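Local coordinates for alcohol dehydrogenase, zinc-containing (Thermotoga maritima, PDB 1VJ0), which is a zinc-containing dehydrogenase that probably catalyses the oxidation of alcohols with a nicotinamide cofactor, as its medium-chain dehydrogenase relatives do, at residues G43-E48 / G81-V86; P70-L75 / R137-Y142; I104-G109 / P157-L162; T198-G203 / N222-A227; F210-A215 / I239-T244. All coordinates share one frame; numbering follows the deposited sequence.

Contact 1: G43-E48 / G81-V86; sequences GSILVE and GRVVEV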
# COMPACT_ATOMS: atom_id res chain seq x y z
N GLY A 43 30.81 10.27 21.17
CA GLY A 43 30.11 9.43 20.23
C GLY A 43 30.46 9.75 18.76
O GLY A 43 30.09 9.00 17.87
N SER A 44 31.14 10.88 18.55
CA SER A 44 31.39 11.41 17.22
C SER A 44 32.40 10.58 16.47
O SER A 44 33.18 9.87 17.10
CB SER A 44 32.02 12.81 17.34
OG SER A 44 31.08 13.75 17.81
N ILE A 45 32.42 10.75 15.14
CA ILE A 45 33.32 10.09 14.23
C ILE A 45 34.15 11.12 13.44
O ILE A 45 33.59 11.98 12.76
CB ILE A 45 32.55 9.18 13.21
CG1 ILE A 45 31.63 8.21 13.96
CG2 ILE A 45 33.55 8.38 12.38
CD1 ILE A 45 30.18 8.71 14.22
N LEU A 46 35.46 11.08 13.59
CA LEU A 46 36.32 11.95 12.79
C LEU A 46 36.61 11.25 11.48
O LEU A 46 37.13 10.11 11.48
CB LEU A 46 37.60 12.23 13.53
CG LEU A 46 38.58 13.21 12.89
CD1 LEU A 46 37.96 14.56 12.56
CD2 LEU A 46 39.77 13.37 13.87
N VAL A 47 36.29 11.91 10.39
CA VAL A 47 36.35 11.32 9.06
C VAL A 47 37.26 12.16 8.16
O VAL A 47 37.14 13.38 8.12
CB VAL A 47 34.93 11.19 8.44
CG1 VAL A 47 34.96 10.61 7.01
CG2 VAL A 47 34.05 10.34 9.35
N GLU A 48 38.18 11.48 7.50
CA GLU A 48 38.97 12.05 6.42
C GLU A 48 38.14 12.05 5.14
O GLU A 48 37.69 10.99 4.68
CB GLU A 48 40.24 11.21 6.22
CG GLU A 48 41.12 11.72 5.07
CD GLU A 48 42.14 10.72 4.57
OE1 GLU A 48 42.23 9.58 5.11
OE2 GLU A 48 42.82 11.11 3.59
N GLY A 81 34.25 9.10 2.82
CA GLY A 81 35.59 9.14 3.37
C GLY A 81 36.00 7.92 4.22
O GLY A 81 35.44 6.84 4.12
N ARG A 82 37.02 8.15 5.02
CA ARG A 82 37.69 7.15 5.77
C ARG A 82 37.68 7.52 7.24
O ARG A 82 38.03 8.65 7.61
CB ARG A 82 39.13 7.04 5.28
CG ARG A 82 39.92 5.95 5.96
CD ARG A 82 41.39 5.92 5.62
NE ARG A 82 41.62 5.50 4.23
CZ ARG A 82 42.20 6.25 3.28
NH1 ARG A 82 42.64 7.48 3.52
NH2 ARG A 82 42.34 5.74 2.05
N VAL A 83 37.33 6.54 8.06
CA VAL A 83 37.27 6.73 9.52
C VAL A 83 38.67 6.99 10.05
O VAL A 83 39.61 6.21 9.81
CB VAL A 83 36.58 5.52 10.24
CG1 VAL A 83 36.60 5.71 11.73
CG2 VAL A 83 35.16 5.39 9.80
N VAL A 84 38.83 8.07 10.80
CA VAL A 84 40.07 8.36 11.49
C VAL A 84 39.94 7.91 12.93
O VAL A 84 40.78 7.18 13.43
CB VAL A 84 40.48 9.88 11.41
CG1 VAL A 84 41.78 10.16 12.19
CG2 VAL A 84 40.61 10.32 9.97
N GLU A 85 38.90 8.36 13.61
CA GLU A 85 38.68 7.96 14.95
C GLU A 85 37.20 8.05 15.33
O GLU A 85 36.40 8.74 14.70
CB GLU A 85 39.61 8.74 15.89
CG GLU A 85 39.17 10.12 16.27
CD GLU A 85 40.19 10.86 17.15
OE1 GLU A 85 41.38 10.95 16.75
OE2 GLU A 85 39.79 11.37 18.25
N VAL A 86 36.84 7.26 16.32
CA VAL A 86 35.53 7.23 16.90
C VAL A 86 35.72 7.48 18.37
O VAL A 86 36.45 6.76 19.04
CB VAL A 86 34.83 5.84 16.78
CG1 VAL A 86 33.43 5.93 17.28
CG2 VAL A 86 34.83 5.33 15.33

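Contact 2: P70-L75 / R137-Y142; sequences PLPIIL and RGCSEY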
# COMPACT_ATOMS: atom_id res chain seq x y z
N PRO A 70 23.67 29.63 7.79
CA PRO A 70 24.41 30.46 8.70
C PRO A 70 25.76 30.80 8.09
O PRO A 70 26.23 30.04 7.23
CB PRO A 70 24.64 29.53 9.89
CG PRO A 70 24.70 28.13 9.28
CD PRO A 70 23.71 28.19 8.18
N LEU A 71 26.36 31.89 8.55
CA LEU A 71 27.75 32.24 8.25
C LEU A 71 28.55 32.42 9.54
O LEU A 71 28.01 32.99 10.51
CB LEU A 71 27.75 33.54 7.45
CG LEU A 71 27.12 33.47 6.06
CD1 LEU A 71 27.08 34.81 5.40
CD2 LEU A 71 27.91 32.51 5.20
N PRO A 72 29.80 31.96 9.57
CA PRO A 72 30.43 31.26 8.43
C PRO A 72 30.04 29.82 8.41
O PRO A 72 29.51 29.33 9.41
CB PRO A 72 31.92 31.38 8.76
CG PRO A 72 31.97 31.39 10.24
CD PRO A 72 30.80 32.29 10.59
N ILE A 73 30.31 29.16 7.28
CA ILE A 73 29.95 27.75 7.10
C ILE A 73 30.95 27.11 6.15
O ILE A 73 31.41 27.76 5.20
CB ILE A 73 28.49 27.60 6.55
CG1 ILE A 73 28.09 26.14 6.40
CG2 ILE A 73 28.30 28.33 5.19
CD1 ILE A 73 26.65 25.93 6.08
N ILE A 74 31.24 25.84 6.42
CA ILE A 74 31.86 24.94 5.45
C ILE A 74 30.76 24.18 4.66
O ILE A 74 30.06 23.31 5.17
CB ILE A 74 32.86 23.99 6.12
CG1 ILE A 74 34.00 24.76 6.83
CG2 ILE A 74 33.42 23.03 5.09
CD1 ILE A 74 34.73 23.97 7.92
N LEU A 75 30.65 24.52 3.37
CA LEU A 75 29.66 23.91 2.52
C LEU A 75 30.06 22.49 2.23
O LEU A 75 31.17 22.04 2.63
CB LEU A 75 29.48 24.70 1.23
CG LEU A 75 28.95 26.12 1.35
CD1 LEU A 75 29.15 26.84 0.04
CD2 LEU A 75 27.51 26.12 1.75
N ARG A 137 24.47 23.90 9.28
CA ARG A 137 25.44 23.66 10.33
C ARG A 137 26.68 24.49 10.05
O ARG A 137 27.49 24.12 9.21
CB ARG A 137 25.80 22.18 10.33
CG ARG A 137 24.63 21.30 10.62
CD ARG A 137 25.02 19.89 10.92
NE ARG A 137 25.55 19.88 12.27
CZ ARG A 137 25.72 18.81 12.99
NH1 ARG A 137 25.32 17.65 12.53
NH2 ARG A 137 26.21 18.93 14.22
N GLY A 138 26.79 25.62 10.76
CA GLY A 138 27.90 26.57 10.63
C GLY A 138 29.21 26.04 11.17
O GLY A 138 29.27 24.97 11.81
N CYS A 139 30.30 26.73 10.86
CA CYS A 139 31.59 26.22 11.24
C CYS A 139 32.27 27.02 12.34
O CYS A 139 33.41 26.77 12.67
CB CYS A 139 32.47 26.12 10.01
SG CYS A 139 32.92 27.72 9.32
N SER A 140 31.58 27.97 12.97
CA SER A 140 32.31 28.83 13.88
C SER A 140 32.54 28.18 15.28
O SER A 140 33.53 28.47 15.92
CB SER A 140 31.67 30.22 13.97
OG SER A 140 30.41 30.09 14.55
N GLU A 141 31.64 27.33 15.75
CA GLU A 141 31.84 26.65 17.05
C GLU A 141 32.68 25.39 16.86
O GLU A 141 32.38 24.59 15.96
CB GLU A 141 30.51 26.26 17.72
CG GLU A 141 29.36 25.85 16.79
CD GLU A 141 28.77 27.01 15.94
OE1 GLU A 141 28.46 28.07 16.52
OE2 GLU A 141 28.62 26.85 14.69
N TYR A 142 33.69 25.20 17.70
CA TYR A 142 34.53 24.00 17.70
C TYR A 142 33.59 22.80 17.83
O TYR A 142 32.66 22.91 18.59
CB TYR A 142 35.52 24.06 18.88
CG TYR A 142 36.47 22.88 18.92
CD1 TYR A 142 36.11 21.70 19.61
CD2 TYR A 142 37.65 22.89 18.21
CE1 TYR A 142 36.94 20.61 19.63
CE2 TYR A 142 38.49 21.80 18.21
CZ TYR A 142 38.14 20.66 18.94
OH TYR A 142 38.97 19.56 18.94
O HOH W 1 28.90 29.36 12.06
O HOH W 2 30.06 23.72 8.10

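Contact 3: I104-G109 / P157-L162; sequences IVWNRG and PETDVL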
# COMPACT_ATOMS: atom_id res chain seq x y z
N ILE A 104 33.50 4.83 4.50
CA ILE A 104 32.10 5.05 4.77
C ILE A 104 31.46 6.08 3.88
O ILE A 104 32.13 6.97 3.32
CB ILE A 104 31.89 5.44 6.27
CG1 ILE A 104 32.54 6.80 6.61
CG2 ILE A 104 32.41 4.34 7.14
CD1 ILE A 104 32.06 7.39 7.98
N VAL A 105 30.14 5.96 3.77
CA VAL A 105 29.31 7.04 3.34
C VAL A 105 28.21 7.21 4.41
O VAL A 105 28.06 6.37 5.31
CB VAL A 105 28.69 6.83 1.95
CG1 VAL A 105 29.76 6.83 0.92
CG2 VAL A 105 27.89 5.50 1.88
N TRP A 106 27.50 8.34 4.35
CA TRP A 106 26.57 8.67 5.39
C TRP A 106 25.44 9.53 4.87
O TRP A 106 25.55 10.24 3.85
CB TRP A 106 27.27 9.39 6.57
CG TRP A 106 27.97 10.66 6.19
CD1 TRP A 106 27.45 11.92 6.24
CD2 TRP A 106 29.32 10.81 5.71
NE1 TRP A 106 28.38 12.83 5.81
CE2 TRP A 106 29.53 12.18 5.47
CE3 TRP A 106 30.36 9.93 5.44
CZ2 TRP A 106 30.73 12.69 4.98
CZ3 TRP A 106 31.56 10.43 4.95
CH2 TRP A 106 31.74 11.80 4.73
N ASN A 107 24.35 9.47 5.60
CA ASN A 107 23.20 10.35 5.31
C ASN A 107 23.55 11.78 5.81
O ASN A 107 23.89 11.99 6.99
CB ASN A 107 21.92 9.79 6.01
CG ASN A 107 20.64 10.56 5.69
OD1 ASN A 107 20.66 11.66 5.11
ND2 ASN A 107 19.49 9.97 6.07
N ARG A 108 23.44 12.76 4.93
CA ARG A 108 23.74 14.16 5.28
C ARG A 108 22.85 14.74 6.36
O ARG A 108 23.25 15.67 7.06
CB ARG A 108 23.63 15.01 4.00
CG ARG A 108 22.24 15.19 3.43
CD ARG A 108 22.26 16.17 2.28
NE ARG A 108 20.94 16.43 1.75
CZ ARG A 108 20.31 15.59 0.94
NH1 ARG A 108 20.87 14.49 0.56
NH2 ARG A 108 19.09 15.87 0.50
N GLY A 109 21.65 14.19 6.50
CA GLY A 109 20.64 14.77 7.38
C GLY A 109 20.42 13.96 8.63
O GLY A 109 20.40 12.72 8.59
N PRO A 157 27.18 11.27 16.62
CA PRO A 157 26.83 9.86 16.84
C PRO A 157 25.52 9.48 16.21
O PRO A 157 25.32 8.34 15.84
CB PRO A 157 26.79 9.74 18.39
CG PRO A 157 26.67 11.15 18.92
CD PRO A 157 27.35 12.01 17.89
N GLU A 158 24.63 10.45 16.04
CA GLU A 158 23.31 10.20 15.48
C GLU A 158 23.33 10.00 13.96
O GLU A 158 22.32 9.64 13.38
CB GLU A 158 22.38 11.37 15.81
CG GLU A 158 22.10 11.50 17.28
CD GLU A 158 23.11 12.34 18.02
OE1 GLU A 158 24.04 12.86 17.40
OE2 GLU A 158 22.96 12.46 19.24
N THR A 159 24.45 10.32 13.31
CA THR A 159 24.55 10.11 11.89
C THR A 159 24.34 8.62 11.47
O THR A 159 24.97 7.67 12.01
CB THR A 159 25.97 10.50 11.40
OG1 THR A 159 26.31 11.82 11.84
CG2 THR A 159 26.02 10.52 9.88
N ASP A 160 23.53 8.46 10.43
CA ASP A 160 23.41 7.15 9.78
C ASP A 160 24.55 6.94 8.80
O ASP A 160 24.75 7.68 7.83
CB ASP A 160 22.05 7.01 9.12
CG ASP A 160 20.90 7.17 10.14
OD1 ASP A 160 20.97 6.62 11.26
OD2 ASP A 160 19.94 7.89 9.92
N VAL A 161 25.29 5.86 9.06
CA VAL A 161 26.49 5.54 8.33
C VAL A 161 26.34 4.16 7.70
O VAL A 161 25.70 3.24 8.25
CB VAL A 161 27.70 5.57 9.29
CG1 VAL A 161 28.98 5.24 8.55
CG2 VAL A 161 27.81 6.95 9.99
N LEU A 162 27.01 4.00 6.56
CA LEU A 162 27.16 2.72 5.91
C LEU A 162 28.64 2.54 5.50
O LEU A 162 29.17 3.39 4.82
CB LEU A 162 26.29 2.73 4.66
CG LEU A 162 25.71 1.47 4.06
CD1 LEU A 162 24.96 0.64 5.11
CD2 LEU A 162 24.76 1.81 2.89
O HOH W 3 22.42 10.93 9.13

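Contact 4: T198-G203 / N222-A227; sequences TVVIQG and NVIVIA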
# COMPACT_ATOMS: atom_id res chain seq x y z
N THR A 198 5.61 2.70 -18.30
CA THR A 198 6.29 3.75 -19.08
C THR A 198 6.54 4.95 -18.17
O THR A 198 5.59 5.46 -17.55
CB THR A 198 5.45 4.18 -20.30
OG1 THR A 198 5.45 3.13 -21.26
CG2 THR A 198 6.10 5.39 -21.02
N VAL A 199 7.84 5.31 -18.04
CA VAL A 199 8.36 6.39 -17.22
C VAL A 199 8.83 7.51 -18.11
O VAL A 199 9.55 7.26 -19.09
CB VAL A 199 9.56 5.89 -16.40
CG1 VAL A 199 10.29 7.07 -15.75
CG2 VAL A 199 9.05 4.87 -15.34
N VAL A 200 8.35 8.72 -17.84
CA VAL A 200 8.88 9.92 -18.47
C VAL A 200 9.61 10.75 -17.42
O VAL A 200 9.08 11.01 -16.32
CB VAL A 200 7.78 10.76 -19.15
CG1 VAL A 200 8.33 12.10 -19.68
CG2 VAL A 200 7.11 9.98 -20.27
N ILE A 201 10.83 11.14 -17.75
CA ILE A 201 11.61 12.01 -16.91
C ILE A 201 11.80 13.34 -17.58
O ILE A 201 12.24 13.41 -18.72
CB ILE A 201 12.96 11.38 -16.61
CG1 ILE A 201 12.73 10.10 -15.80
CG2 ILE A 201 13.86 12.37 -15.86
CD1 ILE A 201 13.90 9.17 -15.80
N GLN A 202 11.47 14.41 -16.85
CA GLN A 202 11.65 15.79 -17.34
C GLN A 202 12.90 16.34 -16.71
O GLN A 202 12.94 16.51 -15.47
CB GLN A 202 10.47 16.69 -16.97
CG GLN A 202 9.12 16.19 -17.42
CD GLN A 202 7.99 17.03 -16.88
OE1 GLN A 202 7.66 16.95 -15.69
NE2 GLN A 202 7.42 17.89 -17.74
N GLY A 203 13.92 16.62 -17.51
CA GLY A 203 15.18 17.14 -17.01
C GLY A 203 16.25 16.07 -17.11
O GLY A 203 15.94 14.89 -17.01
N ASN A 222 9.56 1.11 -20.42
CA ASN A 222 10.05 2.19 -21.26
C ASN A 222 10.49 3.38 -20.41
O ASN A 222 9.80 3.78 -19.46
CB ASN A 222 8.95 2.70 -22.21
CG ASN A 222 8.37 1.64 -23.07
OD1 ASN A 222 7.14 1.42 -23.07
ND2 ASN A 222 9.19 0.99 -23.81
N VAL A 223 11.63 3.96 -20.75
CA VAL A 223 12.14 5.15 -20.04
C VAL A 223 12.40 6.26 -21.07
O VAL A 223 13.16 6.06 -22.06
CB VAL A 223 13.42 4.86 -19.20
CG1 VAL A 223 13.97 6.17 -18.60
CG2 VAL A 223 13.14 3.81 -18.11
N ILE A 224 11.68 7.36 -20.93
CA ILE A 224 11.78 8.48 -21.89
C ILE A 224 12.23 9.70 -21.13
O ILE A 224 11.70 9.99 -20.04
CB ILE A 224 10.40 8.77 -22.53
CG1 ILE A 224 9.92 7.57 -23.36
CG2 ILE A 224 10.41 10.09 -23.40
CD1 ILE A 224 8.50 7.19 -23.02
N VAL A 225 13.21 10.42 -21.69
CA VAL A 225 13.69 11.68 -21.10
C VAL A 225 13.42 12.90 -22.03
O VAL A 225 13.68 12.83 -23.21
CB VAL A 225 15.19 11.60 -20.83
CG1 VAL A 225 15.71 12.92 -20.23
CG2 VAL A 225 15.47 10.44 -19.87
N ILE A 226 12.88 13.98 -21.44
CA ILE A 226 12.61 15.22 -22.15
C ILE A 226 13.48 16.29 -21.49
O ILE A 226 13.42 16.50 -20.27
CB ILE A 226 11.11 15.65 -22.06
CG1 ILE A 226 10.22 14.53 -22.59
CG2 ILE A 226 10.90 16.99 -22.83
CD1 ILE A 226 8.76 14.77 -22.39
N ALA A 227 14.31 16.91 -22.29
CA ALA A 227 15.21 17.99 -21.87
C ALA A 227 15.59 18.86 -23.06
O ALA A 227 15.20 18.59 -24.20
CB ALA A 227 16.47 17.43 -21.19

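Contact 5: F210-A215 / I239-T244; sequences FGVVIA and IGADLT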
# COMPACT_ATOMS: atom_id res chain seq x y z
N PHE A 210 19.97 10.11 -12.63
CA PHE A 210 19.79 9.03 -11.66
C PHE A 210 18.42 8.38 -11.81
O PHE A 210 18.33 7.16 -11.71
CB PHE A 210 19.99 9.52 -10.20
CG PHE A 210 21.35 9.33 -9.68
CD1 PHE A 210 22.35 10.27 -9.92
CD2 PHE A 210 21.66 8.19 -8.93
CE1 PHE A 210 23.62 10.07 -9.42
CE2 PHE A 210 22.91 8.02 -8.43
CZ PHE A 210 23.91 8.93 -8.70
N GLY A 211 17.39 9.19 -12.08
CA GLY A 211 16.02 8.70 -12.38
C GLY A 211 16.03 7.64 -13.47
O GLY A 211 15.32 6.63 -13.37
N VAL A 212 16.83 7.86 -14.53
CA VAL A 212 16.95 6.89 -15.64
C VAL A 212 17.42 5.53 -15.13
O VAL A 212 16.78 4.49 -15.38
CB VAL A 212 17.90 7.40 -16.77
CG1 VAL A 212 18.15 6.32 -17.83
CG2 VAL A 212 17.28 8.67 -17.45
N VAL A 213 18.52 5.53 -14.38
CA VAL A 213 19.09 4.30 -13.84
C VAL A 213 18.17 3.63 -12.81
O VAL A 213 18.02 2.40 -12.81
CB VAL A 213 20.50 4.60 -13.27
CG1 VAL A 213 21.08 3.42 -12.51
CG2 VAL A 213 21.42 5.05 -14.38
N ILE A 214 17.49 4.42 -11.98
CA ILE A 214 16.59 3.88 -10.99
C ILE A 214 15.41 3.28 -11.72
O ILE A 214 15.04 2.16 -11.40
CB ILE A 214 16.15 4.92 -9.98
CG1 ILE A 214 17.35 5.34 -9.10
CG2 ILE A 214 14.97 4.48 -9.12
CD1 ILE A 214 17.15 6.75 -8.48
N ALA A 215 14.86 4.00 -12.69
CA ALA A 215 13.71 3.46 -13.45
C ALA A 215 14.05 2.12 -14.08
O ALA A 215 13.29 1.17 -13.98
CB ALA A 215 13.24 4.45 -14.53
N ILE A 239 22.97 5.79 -20.56
CA ILE A 239 22.79 5.14 -19.23
C ILE A 239 21.44 4.44 -19.10
O ILE A 239 21.07 3.97 -18.00
CB ILE A 239 23.05 6.11 -18.05
CG1 ILE A 239 21.98 7.19 -17.96
CG2 ILE A 239 24.50 6.72 -18.09
CD1 ILE A 239 22.25 8.18 -16.89
N GLY A 240 20.67 4.42 -20.19
CA GLY A 240 19.57 3.47 -20.34
C GLY A 240 18.23 3.99 -20.84
O GLY A 240 17.29 3.23 -20.89
N ALA A 241 18.11 5.29 -21.14
CA ALA A 241 16.87 5.82 -21.71
C ALA A 241 16.57 5.15 -23.07
O ALA A 241 17.48 5.02 -23.93
CB ALA A 241 16.94 7.35 -21.86
N ASP A 242 15.31 4.79 -23.30
CA ASP A 242 14.89 4.23 -24.59
C ASP A 242 14.64 5.31 -25.65
O ASP A 242 14.72 5.04 -26.83
CB ASP A 242 13.57 3.44 -24.42
CG ASP A 242 13.73 2.25 -23.48
OD1 ASP A 242 14.45 1.31 -23.86
OD2 ASP A 242 13.17 2.17 -22.38
N LEU A 243 14.25 6.50 -25.21
CA LEU A 243 13.94 7.61 -26.11
C LEU A 243 14.25 8.87 -25.40
O LEU A 243 14.03 8.98 -24.18
CB LEU A 243 12.44 7.60 -26.42
CG LEU A 243 11.89 8.70 -27.32
CD1 LEU A 243 12.46 8.59 -28.71
CD2 LEU A 243 10.37 8.66 -27.38
N THR A 244 14.79 9.81 -26.14
CA THR A 244 14.92 11.22 -25.67
C THR A 244 14.18 12.15 -26.60
O THR A 244 14.05 11.87 -27.77
CB THR A 244 16.39 11.68 -25.47
OG1 THR A 244 17.15 11.65 -26.68
CG2 THR A 244 17.11 10.72 -24.57

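Contact 1: G43-E48 / G81-V86
The carboxylate of Glu48 and the guanidinium of Arg82 lie side by side with their planes 51° apart, and a single close atom pair joins them. OE1 of Glu48 comes to the edge of the guanidinium, near its plane, and takes a bond from NH1 of Arg82 at 2.7 Å. The nitrogen arrives on the syn side of OE1, out of the carboxylate plane. The salt bridge is bent, with 135° at the hydrogen. An extended Glu48 chain faces an Arg82 chain that is straight as far as CG and CD and then turns at chi3 (-70°), which brings NH1 back to the acid. In the backbone of the same two residues, Glu48 N and Arg82 O are joined at 2.8 Å, and Arg82 N returns a bond to Glu48 O. Farther along the antiparallel ladder a classic beta bulge interrupts the register: Val84 and Glu85 both face Leu46, whose O is gripped by Val84 N at 2.7 Å and by Glu85 N at a longer 3.3 Å. The strands belong to the mixed sheet of the GroES-like catalytic domain. On the face of Leu46, its CG lies 4.1 Å from Val84 CB, the two side chains pointing the same way, while CG of Glu85 runs across Leu46 CB at 3.8 Å. Leu16 of strand 16-22 touches both Leu46 and Val84. On the other face CG2 of Ile45 reaches Val83 CG1 at 4.1 Å, and Val47 packs on Ile104 and Trp106 of strand 103-106.

Contact 2: P70-L75 / R137-Y142
Cys139 enters the loop 70-75 with both its backbone and its side chain. Its N donates to Pro72 O at 3.1 Å; the bond is fairly straight at the hydrogen, 164°, but the nitrogen stands above the carbonyl plane, 37° out of it. The thiol sits between the backbone N and the carbonyl carbon (chi1 68°), a position that lays SG against CB of Pro72 at 3.8 Å and near the peptide that links Pro72 to Ile73. CB of Cys139 meets the far end of Ile74, 3.8 Å from CD1. Beside Cys139 other contacts are as close: the ring of Pro72 also carries CB of Ser140 on its CG, CG of Pro70 rests on the backbone N of Gly138 at 3.6 Å, and CG1 of Ile73 lies 3.5 Å from Arg137 O. Two waters also bridge the loops. Water 1 donates to Pro72 O, which thus holds two donors, and accepts from Ser140 N; water 2 links Ile74 N to Arg137 O, donating to the latter at 2.8 Å. A cis peptide bond before Pro72 shapes the loop that presents these groups. Val22 of strand 16-22 touches Pro72, Ile74 and Cys139, while Arg137 turns its guanidinium to a salt bridge with Asp156. Two irregular loops of the GroES-like domain are thereby joined, the first running on directly to His77 and Glu78, ligands of one zinc ion, and the second following the four-cysteine lobe of the other.

Contact 3: I104-G109 / P157-L162
Val105 and Leu162 exchange two backbone bonds, Val105 N to Leu162 O and Leu162 N to Val105 O, each 2.9 Å long and close to straight. A third bond, Asn107 N to Asp160 O, carries the pairing beyond the end of strand 103-106. There water 3 bridges the two segments: it donates to the carbonyls of Asn107 and Gly109 and accepts from Asp160 N at 3.0 Å. The Asn107 side chain folds onto its own loop, its OD1 taking the N of Gly109 at 3.1 Å in an Asx turn, with the donor 54° out of the amide plane. Its ND2 is hydrogen-bonded to OG1 of Thr329, which also bonds OD2 of Asp160; OD1 of Asp160 makes a salt bridge with Lys119 of the second subunit. Side chains pack on both faces of this ladder. On one, CG1 of Val161, anti to the backbone N (chi1 -180°), runs obliquely across Ile104 and lies 3.7 Å from its CB. Beside it CG2 of Thr159 reaches CB of Trp106 at 3.7 Å and approaches the indole obliquely, while the ring system leads away from strand 161-164 towards Val47 and Ile49. On the other face CG2 of Val105 stands 4.2 Å from CB of Leu162, and Phe332 of helix 329-340 packs over both. This antiparallel pair is part of the mixed beta sheet of the GroES-like domain; an Asx turn follows strand 103-106, and Trp106 lies near the zinc ligands His77 and Glu78.

Contact 4: T198-G203 / N222-A227
Strands 198-202 and 222-227 are the two parallel strands of a beta-alpha-beta unit, connected by helix 206-217, the opening unit of a Rossmann-type fold. Thr198 faces Asn222 at their start, where OG1 of Thr198 and OD1 of Asn222 are 3.0 Å apart. The side chains of Ile201 and Val223 cross on the face towards helix 206-217, with CD1 of Ile201 4.1 Å from CG1 of Val223; Val212 of that helix touches Ile201 and Val225. On the opposite face CD1 of Ile224 extends back to CG2 of Thr198, at 3.6 Å. Its CG1 branch lies beside the backbone N (chi1 -64°), which points the chain back along the neighbouring strand. Ile226 does the same two residues further on, its CD1 3.8 Å from CG1 of Val200, so each isoleucine leans on the residue two before its own partner, under cover of helix 252-262. Five backbone bonds lace the strands alternately, from Val199 N to Asn222 O at the start to Gly203 N to Ile226 O at 2.8 Å at the end. The shortest is Ile201 N to Ile224 O, 2.7 Å, nearly along the C=O axis of Ile224. Gly203, whose positive phi (109°) suits a residue without a side chain, would be the first glycine of a GxGxxG pattern, consistent with the dinucleotide-binding turn of the fold. Its carbonyl O, buried here, lies 3.8 Å from CG1 of Val225. The amide of Gln202 is hydrogen-bonded to Tyr294 and Ala280, outside the two strands.

Contact 5: F210-A215 / I239-T244
Val213 and Ile239 meet at about a right angle, with CG2 of Val213 4.1 Å from CD1 of Ile239. One helix position earlier, Val212 points towards the 239-244 segment and does most of the touching through a single methyl, CG1. That carbon lies 3.9 Å from CG1 of Ile239 and 3.5 Å from the backbone N of Ala241, with CB of Ala241 a little farther off at 4.3 Å. Its placement anti to the backbone N (chi1 173°) sets CG1, rather than CG2, against Ile239 and Ala241. CG1 of Ile239 occupies the position between its own N and carbonyl carbon (chi1 68°), and the branch thereby comes down onto the two valines. The carbonyl O of Ile239 is itself 3.8 Å from CG2 of Val213. Val225 of strand 222-227 touches both Val212 and Ala241, and Leu346 packs on Val213. NH1 of Arg216, one residue beyond the 210-215 segment, hydrogen-bonds to Gly240 O and makes a salt bridge with Asp242. Gly240, with a phi of 134°, ends helix 230-238 in a Schellman motif and turns the chain into strand 243-246. Helix 206-217 thus packs against a helix-to-strand turn, as in the layered alpha/beta architecture of a Rossmann-type domain.

The five contacts fall into two groups on opposite sides of the chain's centre. Contacts 1, 2 and 3 lie in the GroES-like domain; contacts 1 and 3, with centres 11 Å apart, share one mixed sheet, joined where Gly81 O meets Ile104 N across strands 78-86 and 103-106. Contact 2 stands 19 Å from each, between centres, and alternates with both along the chain. Contacts 4 and 5 follow, their segments alternating along the chain, with centres 7 Å apart: the parallel sheet continues from strand 222-227 to strand 243-246, while helix 206-217 covers it. Between the centres of contacts 1 and 4 there are 40 Å, reflecting separate catalytic and probable cofactor-binding domains.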